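Long-range contacts in ABC transporter substrate-binding protein-branched chain amino acid transport (Streptococcus pneumoniae, PDB 4GNR), which binds isoleucine and probably delivers branched-chain amino acids to an ABC transporter as its substrate-binding component: residues 12-16 against 27-32; 132-136 against 335-339; 209-214 against 236-241; 143-148 against 168-173. All coordinates share one frame; numbering follows the deposited sequence.

Contact 1 of 4, residues 12-16 against 27-32; sequences FNFEE and EQKGAQ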
loop_
_atom_site.group_PDB
_atom_site.type_symbol
_atom_site.label_atom_id
_atom_site.label_comp_id
_atom_site.label_asym_id
_atom_site.label_seq_id
_atom_site.Cartn_x
_atom_site.Cartn_y
_atom_site.Cartn_z
ATOM N N PHE A 12 -10.927 2.886 -12.632
ATOM C CA PHE A 12 -10.434 2.628 -11.290
ATOM C C PHE A 12 -10.989 1.236 -10.896
ATOM O O PHE A 12 -12.187 0.958 -11.110
ATOM C CB PHE A 12 -10.882 3.607 -10.212
ATOM C CG PHE A 12 -10.469 5.056 -10.374
ATOM C CD1 PHE A 12 -9.496 5.473 -11.259
ATOM C CD2 PHE A 12 -11.032 5.995 -9.515
ATOM C CE1 PHE A 12 -9.136 6.812 -11.328
ATOM C CE2 PHE A 12 -10.661 7.320 -9.555
ATOM C CZ PHE A 12 -9.719 7.739 -10.476
ATOM N N ASN A 13 -10.141 0.414 -10.288
ATOM C CA ASN A 13 -10.540 -0.922 -9.790
ATOM C C ASN A 13 -10.029 -0.972 -8.345
ATOM O O ASN A 13 -8.884 -1.358 -8.116
ATOM C CB ASN A 13 -9.914 -2.003 -10.649
ATOM C CG ASN A 13 -10.305 -3.404 -10.233
ATOM O OD1 ASN A 13 -10.911 -3.607 -9.182
ATOM N ND2 ASN A 13 -9.951 -4.392 -11.061
ATOM N N PHE A 14 -10.855 -0.509 -7.407
ATOM C CA PHE A 14 -10.407 -0.348 -6.035
ATOM C C PHE A 14 -11.268 -1.090 -5.029
ATOM O O PHE A 14 -12.480 -1.261 -5.199
ATOM C CB PHE A 14 -10.353 1.146 -5.619
ATOM C CG PHE A 14 -9.287 1.967 -6.309
ATOM C CD1 PHE A 14 -7.944 1.579 -6.296
ATOM C CD2 PHE A 14 -9.605 3.223 -6.844
ATOM C CE1 PHE A 14 -6.961 2.403 -6.870
ATOM C CE2 PHE A 14 -8.633 4.026 -7.394
ATOM C CZ PHE A 14 -7.308 3.621 -7.414
ATOM N N GLU A 15 -10.620 -1.434 -3.919
ATOM C CA GLU A 15 -11.227 -2.090 -2.749
ATOM C C GLU A 15 -11.961 -0.979 -1.957
ATOM O O GLU A 15 -11.443 -0.438 -0.979
ATOM C CB GLU A 15 -10.152 -2.717 -1.890
ATOM C CG GLU A 15 -9.295 -3.854 -2.534
ATOM C CD GLU A 15 -8.104 -3.457 -3.407
ATOM O OE1 GLU A 15 -8.115 -2.383 -4.039
ATOM O OE2 GLU A 15 -7.170 -4.284 -3.488
ATOM N N GLU A 16 -13.153 -0.623 -2.421
ATOM C CA GLU A 16 -13.933 0.485 -1.852
ATOM C C GLU A 16 -14.871 0.043 -0.732
ATOM O O GLU A 16 -15.367 0.870 0.026
ATOM C CB GLU A 16 -14.645 1.284 -2.957
ATOM C CG GLU A 16 -13.638 1.956 -3.883
ATOM C CD GLU A 16 -14.199 2.503 -5.178
ATOM O OE1 GLU A 16 -15.401 2.361 -5.476
ATOM O OE2 GLU A 16 -13.346 3.070 -5.942
ATOM N N GLU A 27 -7.159 5.216 -1.934
ATOM C CA GLU A 27 -6.665 5.298 -3.315
ATOM C C GLU A 27 -7.689 5.961 -4.233
ATOM O O GLU A 27 -7.328 6.767 -5.088
ATOM C CB GLU A 27 -6.195 3.939 -3.808
ATOM C CG GLU A 27 -5.014 3.481 -2.973
ATOM C CD GLU A 27 -4.235 2.314 -3.494
ATOM O OE1 GLU A 27 -4.360 1.838 -4.622
ATOM O OE2 GLU A 27 -3.358 1.873 -2.634
ATOM N N GLN A 28 -8.964 5.619 -4.055
ATOM C CA GLN A 28 -10.034 6.258 -4.810
ATOM C C GLN A 28 -9.956 7.791 -4.617
ATOM O O GLN A 28 -10.037 8.565 -5.575
ATOM C CB GLN A 28 -11.385 5.713 -4.328
ATOM C CG GLN A 28 -12.597 6.355 -4.964
ATOM C CD GLN A 28 -13.872 5.929 -4.225
ATOM O OE1 GLN A 28 -13.889 5.778 -2.996
ATOM N NE2 GLN A 28 -14.937 5.753 -4.966
ATOM N N LYS A 29 -9.830 8.210 -3.357
ATOM C CA LYS A 29 -9.782 9.654 -3.056
ATOM C C LYS A 29 -8.545 10.317 -3.652
ATOM O O LYS A 29 -8.633 11.425 -4.213
ATOM C CB LYS A 29 -9.873 9.906 -1.552
ATOM C CG LYS A 29 -11.281 9.640 -0.995
ATOM C CD LYS A 29 -11.364 9.811 0.520
ATOM C CE LYS A 29 -12.720 9.385 1.079
ATOM N NZ LYS A 29 -12.711 9.308 2.559
ATOM N N GLY A 30 -7.380 9.691 -3.497
ATOM C CA GLY A 30 -6.170 10.302 -4.055
ATOM C C GLY A 30 -6.198 10.352 -5.593
ATOM O O GLY A 30 -5.812 11.354 -6.204
ATOM N N ALA A 31 -6.640 9.249 -6.205
ATOM C CA ALA A 31 -6.728 9.174 -7.662
ATOM C C ALA A 31 -7.735 10.190 -8.208
ATOM O O ALA A 31 -7.475 10.865 -9.200
ATOM C CB ALA A 31 -7.084 7.752 -8.083
ATOM N N GLN A 32 -8.893 10.272 -7.566
ATOM C CA GLN A 32 -9.921 11.208 -8.045
ATOM C C GLN A 32 -9.451 12.663 -7.905
ATOM O O GLN A 32 -9.774 13.504 -8.751
ATOM C CB GLN A 32 -11.247 10.990 -7.319
ATOM C CG GLN A 32 -12.383 11.806 -7.942
ATOM C CD GLN A 32 -12.750 11.343 -9.346
ATOM O OE1 GLN A 32 -13.066 10.169 -9.552
ATOM N NE2 GLN A 32 -12.765 12.264 -10.299
HETATM O O HOH W 1 -15.054 4.138 -1.076
#
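F14 lies flat against the first turn of 27-32, and F12 meets the next turn beside it. The CB of E27 sits over one face of the F14 ring, 3.9 Å from the ring centroid and 25° off the normal, a CH-pi contact; the backbone N of Q28 lies over the same face, near the rim. A31 CB touches both rings, oblique to F12 and at the edge of F14, 3.6 Å from CZ of F12 and 4.1 Å from CE2 of F14. Both phenylalanines have CG beside the backbone N, which sends the rings from the strand toward the helix. This half is buried and largely apolar, and no direct hydrogen bond crosses the contact.

The other half is looser and polar. The carboxylate of E16 stacks on the amide of Q28, their planes 20° apart, with OE2 of E16 3.3 Å from NE2 of Q28 at an angle too poor for a hydrogen bond; NE2 is instead bonded to D53. One water spans this side, giving a hydrogen bond of 2.8 Å to OE1 of Q28 and a weak one to the backbone O of E16.

Strand 7-14 and helix 21-40 open a beta-alpha-beta unit completed by strand 48-55, whose V51 and D53 touch F12. Helix 281-297 packs on A31 and E27, and E27 OE2 bonds to S106 of the isoleucine pocket.

Contact 2 of 4, residues 132-136 against 335-339; sequences IISNY and AYMMT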
loop_
_atom_site.group_PDB
_atom_site.type_symbol
_atom_site.label_atom_id
_atom_site.label_comp_id
_atom_site.label_asym_id
_atom_site.label_seq_id
_atom_site.Cartn_x
_atom_site.Cartn_y
_atom_site.Cartn_z
ATOM N N ILE A 132 13.946 -4.388 6.035
ATOM C CA ILE A 132 13.901 -3.147 6.810
ATOM C C ILE A 132 13.406 -3.431 8.233
ATOM O O ILE A 132 13.959 -2.916 9.206
ATOM C CB ILE A 132 13.028 -2.120 6.112
ATOM C CG1 ILE A 132 13.784 -1.556 4.890
ATOM C CG2 ILE A 132 12.625 -1.011 7.082
ATOM C CD1 ILE A 132 12.873 -0.676 4.023
ATOM N N ILE A 133 12.337 -4.221 8.357
ATOM C CA ILE A 133 11.818 -4.534 9.682
ATOM C C ILE A 133 12.903 -5.238 10.517
ATOM O O ILE A 133 13.119 -4.906 11.683
ATOM C CB ILE A 133 10.506 -5.334 9.589
ATOM C CG1 ILE A 133 9.386 -4.442 9.016
ATOM C CG2 ILE A 133 10.102 -5.873 10.960
ATOM C CD1 ILE A 133 8.137 -5.203 8.566
ATOM N N SER A 134 13.556 -6.235 9.948
ATOM C CA SER A 134 14.648 -6.926 10.666
ATOM C C SER A 134 15.746 -5.946 11.109
ATOM O O SER A 134 16.166 -5.933 12.273
ATOM C CB SER A 134 15.268 -8.017 9.809
ATOM O OG SER A 134 16.287 -8.710 10.515
ATOM N N ASN A 135 16.210 -5.104 10.189
ATOM C CA ASN A 135 17.261 -4.144 10.545
ATOM C C ASN A 135 16.812 -3.185 11.648
ATOM O O ASN A 135 17.563 -2.880 12.569
ATOM C CB ASN A 135 17.670 -3.303 9.319
ATOM C CG ASN A 135 18.354 -4.094 8.214
ATOM O OD1 ASN A 135 18.808 -5.223 8.413
ATOM N ND2 ASN A 135 18.453 -3.472 7.036
ATOM N N TYR A 136 15.584 -2.699 11.533
ATOM C CA TYR A 136 15.072 -1.701 12.476
ATOM C C TYR A 136 14.890 -2.298 13.872
ATOM O O TYR A 136 15.302 -1.724 14.897
ATOM C CB TYR A 136 13.760 -1.095 11.956
ATOM C CG TYR A 136 13.344 0.119 12.725
ATOM C CD1 TYR A 136 12.524 0.029 13.850
ATOM C CD2 TYR A 136 13.822 1.370 12.369
ATOM C CE1 TYR A 136 12.166 1.165 14.571
ATOM C CE2 TYR A 136 13.471 2.518 13.084
ATOM C CZ TYR A 136 12.649 2.405 14.195
ATOM O OH TYR A 136 12.286 3.504 14.945
ATOM N N ALA A 335 11.339 4.748 1.632
ATOM C CA ALA A 335 10.560 4.166 2.715
ATOM C C ALA A 335 10.929 4.866 4.019
ATOM O O ALA A 335 12.050 5.332 4.217
ATOM C CB ALA A 335 10.804 2.668 2.833
ATOM N N TYR A 336 9.946 4.905 4.901
ATOM C CA TYR A 336 10.066 5.467 6.219
ATOM C C TYR A 336 9.570 4.487 7.259
ATOM O O TYR A 336 8.662 3.693 7.005
ATOM C CB TYR A 336 9.150 6.708 6.372
ATOM C CG TYR A 336 9.393 7.767 5.326
ATOM C CD1 TYR A 336 8.699 7.741 4.133
ATOM C CD2 TYR A 336 10.313 8.791 5.518
ATOM C CE1 TYR A 336 8.902 8.676 3.146
ATOM C CE2 TYR A 336 10.532 9.740 4.529
ATOM C CZ TYR A 336 9.809 9.674 3.346
ATOM O OH TYR A 336 9.973 10.602 2.337
ATOM N N MET A 337 10.214 4.485 8.422
ATOM C CA MET A 337 9.703 3.747 9.579
ATOM C C MET A 337 9.056 4.849 10.433
ATOM O O MET A 337 9.721 5.811 10.849
ATOM C CB MET A 337 10.759 3.019 10.372
ATOM C CG MET A 337 10.133 2.171 11.480
ATOM S SD MET A 337 9.145 0.760 10.919
ATOM C CE MET A 337 10.449 -0.391 10.419
ATOM N N MET A 338 7.757 4.713 10.657
ATOM C CA MET A 338 6.959 5.652 11.424
ATOM C C MET A 338 6.910 5.214 12.885
ATOM O O MET A 338 6.778 4.040 13.172
ATOM C CB MET A 338 5.507 5.675 10.883
ATOM C CG MET A 338 5.409 5.816 9.378
ATOM S SD MET A 338 5.965 7.401 8.754
ATOM C CE MET A 338 4.404 8.217 8.466
ATOM N N THR A 339 7.025 6.182 13.794
ATOM C CA THR A 339 6.900 5.979 15.240
ATOM C C THR A 339 5.539 6.578 15.640
ATOM O O THR A 339 5.300 7.773 15.434
ATOM C CB THR A 339 7.982 6.725 16.018
ATOM O OG1 THR A 339 9.261 6.168 15.702
ATOM C CG2 THR A 339 7.753 6.604 17.545
#
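Helix segment 132-136 passes over strand segment 335-339 with its axis 10.5 Å away and a crossing angle of -50°, and the nearest CA atoms, those of Y136 and M337, are 8.2 Å apart. Side chains fill the gap without a hydrogen bond between the segments. M337 is the hub. Its CG stands almost exactly above the middle of the Y136 ring, 3.6 Å from the centroid and 7° off the normal, in a CH-pi contact. The sulfur remains above the same ring but further off, with SD 4.6 Å from the centroid, a Met-aromatic contact. Bends at chi2 and chi3 fold the thioether back, so that its methyl CE comes 3.7 Å from CB of Y136 while also lying 4.0 Å from CG2 of I132. The methionine thus follows the tyrosine from ring to CB and ends among aliphatic groups.

One helical turn earlier, CD1 of I132 meets CB of A335 at 4.1 Å, and CG1 of I133 makes a more distant contact with the M337 methyl. The tyrosine hydroxyl does not bond to T339; its hydrogen bond goes to E349 on the adjoining strand 344-351, which satisfies the polar end of an otherwise apolar cluster and probably limits swinging of the ring.

This is helix-on-sheet packing in an alpha/beta lobe of a periplasmic-binding-protein fold, with helix 126-139 covering the late antiparallel strands of the mixed sheet.

Contact 3 of 4, residues 209-214 against 236-241; sequences AGKIVN and FVQQAT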
loop_
_atom_site.group_PDB
_atom_site.type_symbol
_atom_site.label_atom_id
_atom_site.label_comp_id
_atom_site.label_asym_id
_atom_site.label_seq_id
_atom_site.Cartn_x
_atom_site.Cartn_y
_atom_site.Cartn_z
ATOM N N ALA A 209 -4.473 -6.466 12.388
ATOM C CA ALA A 209 -3.410 -5.840 13.138
ATOM C C ALA A 209 -3.926 -4.869 14.194
ATOM O O ALA A 209 -3.387 -4.837 15.297
ATOM C CB ALA A 209 -2.426 -5.158 12.192
ATOM N N GLY A 210 -4.932 -4.078 13.863
ATOM C CA GLY A 210 -5.450 -3.133 14.846
ATOM C C GLY A 210 -6.074 -3.844 16.044
ATOM O O GLY A 210 -5.906 -3.435 17.199
ATOM N N LYS A 211 -6.829 -4.909 15.775
ATOM C CA LYS A 211 -7.435 -5.717 16.865
ATOM C C LYS A 211 -6.346 -6.397 17.711
ATOM O O LYS A 211 -6.478 -6.519 18.924
ATOM C CB LYS A 211 -8.418 -6.728 16.292
ATOM C CG LYS A 211 -9.655 -6.094 15.670
ATOM C CD LYS A 211 -10.605 -7.140 15.106
ATOM C CE LYS A 211 -11.815 -6.554 14.374
ATOM N NZ LYS A 211 -11.422 -5.870 13.102
ATOM N N ILE A 212 -5.278 -6.865 17.070
ATOM C CA ILE A 212 -4.144 -7.478 17.781
ATOM C C ILE A 212 -3.519 -6.451 18.740
ATOM O O ILE A 212 -3.250 -6.763 19.901
ATOM C CB ILE A 212 -3.120 -8.047 16.798
ATOM C CG1 ILE A 212 -3.694 -9.303 16.119
ATOM C CG2 ILE A 212 -1.793 -8.329 17.505
ATOM C CD1 ILE A 212 -2.934 -9.736 14.897
ATOM N N VAL A 213 -3.277 -5.239 18.249
ATOM C CA VAL A 213 -2.718 -4.184 19.103
ATOM C C VAL A 213 -3.660 -3.913 20.289
ATOM O O VAL A 213 -3.242 -3.819 21.437
ATOM C CB VAL A 213 -2.489 -2.902 18.288
ATOM C CG1 VAL A 213 -2.176 -1.738 19.219
ATOM C CG2 VAL A 213 -1.347 -3.146 17.293
ATOM N N ASN A 214 -4.939 -3.829 19.963
ATOM C CA ASN A 214 -5.972 -3.576 20.947
ATOM C C ASN A 214 -5.966 -4.585 22.094
ATOM O O ASN A 214 -6.037 -4.246 23.283
ATOM C CB ASN A 214 -7.324 -3.662 20.266
ATOM C CG ASN A 214 -8.429 -3.388 21.220
ATOM O OD1 ASN A 214 -9.007 -4.317 21.752
ATOM N ND2 ASN A 214 -8.605 -2.130 21.590
ATOM N N PHE A 236 -6.671 1.625 10.930
ATOM C CA PHE A 236 -5.819 0.834 11.833
ATOM C C PHE A 236 -5.920 1.436 13.256
ATOM O O PHE A 236 -6.086 0.706 14.243
ATOM C CB PHE A 236 -4.361 0.885 11.350
ATOM C CG PHE A 236 -3.376 0.385 12.375
ATOM C CD1 PHE A 236 -3.224 -0.969 12.630
ATOM C CD2 PHE A 236 -2.611 1.284 13.108
ATOM C CE1 PHE A 236 -2.327 -1.409 13.578
ATOM C CE2 PHE A 236 -1.733 0.855 14.062
ATOM C CZ PHE A 236 -1.585 -0.507 14.309
ATOM N N VAL A 237 -5.805 2.757 13.349
ATOM C CA VAL A 237 -5.876 3.441 14.640
ATOM C C VAL A 237 -7.262 3.248 15.273
ATOM O O VAL A 237 -7.377 3.017 16.483
ATOM C CB VAL A 237 -5.505 4.932 14.514
ATOM C CG1 VAL A 237 -5.692 5.638 15.873
ATOM C CG2 VAL A 237 -4.066 5.095 14.009
ATOM N N GLN A 238 -8.312 3.327 14.469
ATOM C CA GLN A 238 -9.677 3.122 14.985
ATOM C C GLN A 238 -9.839 1.715 15.583
ATOM O O GLN A 238 -10.481 1.532 16.619
ATOM C CB GLN A 238 -10.715 3.359 13.907
ATOM C CG GLN A 238 -10.923 4.832 13.647
ATOM C CD GLN A 238 -11.736 5.123 12.405
ATOM O OE1 GLN A 238 -12.283 4.215 11.776
ATOM N NE2 GLN A 238 -11.795 6.393 12.024
ATOM N N GLN A 239 -9.281 0.710 14.924
ATOM C CA GLN A 239 -9.338 -0.696 15.378
ATOM C C GLN A 239 -8.506 -0.875 16.662
ATOM O O GLN A 239 -8.927 -1.547 17.611
ATOM C CB GLN A 239 -8.898 -1.660 14.265
ATOM C CG GLN A 239 -9.834 -1.676 13.042
ATOM C CD GLN A 239 -11.208 -2.179 13.370
ATOM O OE1 GLN A 239 -11.353 -3.207 14.019
ATOM N NE2 GLN A 239 -12.231 -1.487 12.889
ATOM N N ALA A 240 -7.333 -0.255 16.704
ATOM C CA ALA A 240 -6.477 -0.361 17.886
ATOM C C ALA A 240 -6.990 0.414 19.106
ATOM O O ALA A 240 -6.874 -0.045 20.244
ATOM C CB ALA A 240 -5.074 0.165 17.565
ATOM N N THR A 241 -7.618 1.536 18.767
ATOM C CA THR A 241 -8.092 2.635 19.612
ATOM C C THR A 241 -6.829 3.483 19.843
ATOM O O THR A 241 -5.716 2.982 20.054
ATOM C CB THR A 241 -8.764 2.277 20.930
ATOM O OG1 THR A 241 -7.835 1.748 21.897
ATOM C CG2 THR A 241 -9.932 1.347 20.695
#
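The backbones come closest at G210 and A240, their CA atoms 4.2 Å apart and the helix axes only 7.3 Å apart at a crossing angle of -34°. The lack of a side chain on G210 lets Q239 CB settle over its backbone, and a CA-H...O contact joins A240 CA to G210 O at 3.2 Å.

Apolar contacts line the inner side. The F236 ring, set obliquely, lies against the backbone of A209 and G210, and its CZ is 4.0 Å from CG2 of V213. The other branch of that valine, CG1, rests 3.8 Å from CB of A240. F236 also stacks with F231, and both F236 and V213 touch I248 of the sheet beneath.

Two hydrogen bonds cross the partly exposed side. K211 and Q239 run alongside each other, and a bend at chi4 (68°) turns NZ of K211 to OE1 of Q239, 2.8 Å away and above the amide plane. In the conformer described here, one of two, N214 donates through ND2 to the backbone O of A240 at 3.0 Å, nearly straight (172°) and in its own amide plane. That carbonyl also accepts from T241 OG1 at 2.6 Å, in the carbonyl plane, on a lone pair.

In this conformer two side-chain donors hold the A240 carbonyl near the end of helix 234-240. K211–Q239 and N214–A240 tie the helices together outside an apolar interior, while N207 O, one turn earlier, helps fix K211 NZ.

Contact 4 of 4, residues 143-148 against 168-173; sequences AKKVVL and YKGEIV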
loop_
_atom_site.group_PDB
_atom_site.type_symbol
_atom_site.label_atom_id
_atom_site.label_comp_id
_atom_site.label_asym_id
_atom_site.label_seq_id
_atom_site.Cartn_x
_atom_site.Cartn_y
_atom_site.Cartn_z
ATOM N N ALA A 143 16.346 -5.120 19.725
ATOM C CA ALA A 143 15.714 -6.413 20.018
ATOM C C ALA A 143 16.474 -7.698 19.660
ATOM O O ALA A 143 16.635 -8.009 18.489
ATOM C CB ALA A 143 14.320 -6.429 19.334
ATOM N N LYS A 144 16.934 -8.421 20.683
ATOM C CA LYS A 144 17.636 -9.704 20.519
ATOM C C LYS A 144 16.651 -10.888 20.518
ATOM O O LYS A 144 17.013 -12.008 20.160
ATOM C CB LYS A 144 18.687 -9.895 21.605
ATOM C CG LYS A 144 19.768 -8.819 21.605
ATOM C CD LYS A 144 20.840 -9.072 22.661
ATOM C CE LYS A 144 21.591 -10.374 22.420
ATOM N NZ LYS A 144 22.312 -10.374 21.119
ATOM N N LYS A 145 15.410 -10.647 20.915
ATOM C CA LYS A 145 14.390 -11.704 20.910
ATOM C C LYS A 145 13.090 -11.036 20.473
ATOM O O LYS A 145 12.768 -9.955 20.942
ATOM C CB LYS A 145 14.225 -12.415 22.264
ATOM C CG LYS A 145 15.447 -13.172 22.765
ATOM C CD LYS A 145 15.181 -13.814 24.127
ATOM C CE LYS A 145 16.396 -14.546 24.668
ATOM N NZ LYS A 145 16.154 -15.139 26.014
ATOM N N VAL A 146 12.351 -11.684 19.578
ATOM C CA VAL A 146 11.090 -11.163 19.055
ATOM C C VAL A 146 10.070 -12.288 18.922
ATOM O O VAL A 146 10.397 -13.476 18.900
ATOM C CB VAL A 146 11.209 -10.544 17.631
ATOM C CG1 VAL A 146 12.193 -9.386 17.632
ATOM C CG2 VAL A 146 11.549 -11.612 16.600
ATOM N N VAL A 147 8.817 -11.850 18.890
ATOM C CA VAL A 147 7.700 -12.668 18.559
ATOM C C VAL A 147 7.329 -12.285 17.090
ATOM O O VAL A 147 7.300 -11.130 16.744
ATOM C CB VAL A 147 6.453 -12.417 19.424
ATOM C CG1 VAL A 147 5.233 -13.138 18.880
ATOM C CG2 VAL A 147 6.716 -12.811 20.871
ATOM N N LEU A 148 7.050 -13.276 16.253
ATOM C CA LEU A 148 6.605 -13.097 14.854
ATOM C C LEU A 148 5.154 -13.637 14.844
ATOM O O LEU A 148 4.926 -14.804 15.222
ATOM C CB LEU A 148 7.513 -13.821 13.870
ATOM C CG LEU A 148 7.200 -13.665 12.379
ATOM C CD1 LEU A 148 7.155 -12.185 11.943
ATOM C CD2 LEU A 148 8.216 -14.454 11.549
ATOM N N TYR A 168 16.783 -11.792 10.058
ATOM C CA TYR A 168 16.920 -11.643 11.502
ATOM C C TYR A 168 17.880 -12.608 12.170
ATOM O O TYR A 168 17.763 -13.799 11.986
ATOM C CB TYR A 168 15.513 -11.658 12.121
ATOM C CG TYR A 168 15.496 -11.299 13.592
ATOM C CD1 TYR A 168 15.129 -12.230 14.547
ATOM C CD2 TYR A 168 15.898 -10.043 14.025
ATOM C CE1 TYR A 168 15.122 -11.908 15.893
ATOM C CE2 TYR A 168 15.915 -9.719 15.371
ATOM C CZ TYR A 168 15.518 -10.652 16.304
ATOM O OH TYR A 168 15.535 -10.333 17.652
ATOM N N LYS A 169 18.831 -12.078 12.950
ATOM C CA LYS A 169 19.865 -12.893 13.612
ATOM C C LYS A 169 19.624 -13.140 15.092
ATOM O O LYS A 169 20.380 -13.865 15.733
ATOM C CB LYS A 169 21.265 -12.301 13.382
ATOM C CG LYS A 169 21.637 -12.197 11.896
ATOM C CD LYS A 169 21.532 -13.520 11.152
ATOM C CE LYS A 169 21.780 -13.346 9.669
ATOM N NZ LYS A 169 21.571 -14.632 8.939
ATOM N N GLY A 170 18.572 -12.526 15.620
ATOM C CA GLY A 170 18.194 -12.711 17.005
ATOM C C GLY A 170 17.345 -13.979 17.093
ATOM O O GLY A 170 17.283 -14.792 16.159
ATOM N N GLU A 171 16.730 -14.181 18.247
ATOM C CA GLU A 171 15.901 -15.356 18.449
ATOM C C GLU A 171 14.417 -15.034 18.320
ATOM O O GLU A 171 13.923 -14.068 18.891
ATOM C CB GLU A 171 16.142 -15.992 19.825
ATOM C CG GLU A 171 15.309 -17.267 20.047
ATOM C CD GLU A 171 15.484 -17.892 21.421
ATOM O OE1 GLU A 171 16.243 -17.328 22.234
ATOM O OE2 GLU A 171 14.845 -18.940 21.688
ATOM N N ILE A 172 13.730 -15.820 17.509
ATOM C CA ILE A 172 12.284 -15.723 17.338
ATOM C C ILE A 172 11.758 -16.683 18.424
ATOM O O ILE A 172 11.781 -17.914 18.270
ATOM C CB ILE A 172 11.825 -16.080 15.920
ATOM C CG1 ILE A 172 12.448 -15.115 14.899
ATOM C CG2 ILE A 172 10.310 -15.998 15.832
ATOM C CD1 ILE A 172 12.056 -15.362 13.439
ATOM N N VAL A 173 11.305 -16.101 19.530
ATOM C CA VAL A 173 10.848 -16.879 20.708
ATOM C C VAL A 173 9.458 -17.477 20.565
ATOM O O VAL A 173 9.095 -18.389 21.316
ATOM C CB VAL A 173 10.982 -16.080 22.015
ATOM C CG1 VAL A 173 12.443 -15.684 22.243
ATOM C CG2 VAL A 173 10.055 -14.895 22.083
#
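This is a parallel pairing of two beta strands at an edge of the seven-stranded mixed sheet, where strand 171-178 is outermost and strand 145-151 lies next to it. K145 pairs with E171 and V146 with I172. Three backbone hydrogen bonds join them: E171 N to K144 O (2.9 Å), V146 N to E171 O (2.9 Å) and V173 N to V146 O (2.8 Å), the last the most bent at 146°. CA-H...O contacts from K145 and I172 reach two of the same acceptors, E171 O and V146 O respectively.

Y168, just after helix 155-167, reaches back under the start of the first strand. With CG anti to its backbone N (chi1 -171°), the ring brings OH to the backbone O of A143 in a 2.7 Å hydrogen bond, the donor well above the carbonyl plane. The amide N of G170 lies 3.4 Å above the plane of the ring, over its centre, while CG2 of V146 comes within 3.7 Å of CE1 of Y168. That same methyl meets I172, on the face turned to helix 155-167, and the tyrosine ring stacks with F164 of the helix.

K145 and E171 share the opposite, exposed face. They lie side by side, but in the conformer described here, one of two for the lysine, NZ of K145 stays 4.4 Å from OE1 of E171, beyond a salt bridge. CG1 of V173 crosses under the lysine stem, 3.7 Å from its CB.

Strand 145-151, helix 155-167 and strand 171-178 form a beta-alpha-beta crossover, the repeating element of a Rossmann-like periplasmic-binding-protein lobe.

Overall arrangement
Contact 1 lies in the lobe built on the five-stranded parallel sheet, close to the bound isoleucine. Contacts 2, 3 and 4 belong to the other lobe: contact 4 lies within its seven-stranded mixed sheet, contact 2 packs a helix on it, and contact 3 joins two helices that touch it. Contacts 1 and 4 each belong to a beta-alpha-beta unit, but one works through aromatic rings and the other through backbone bonds. Contact 2 is buried and without a hydrogen bond between its segments; contact 3, partly buried, adds polar bonds at its outer side, and contact 4 has charged residues on its exposed face. Contacts 2 and 4 touch through S134 and Y168, and contacts 3 and 4 are nested within the chain loop that contact 2 closes.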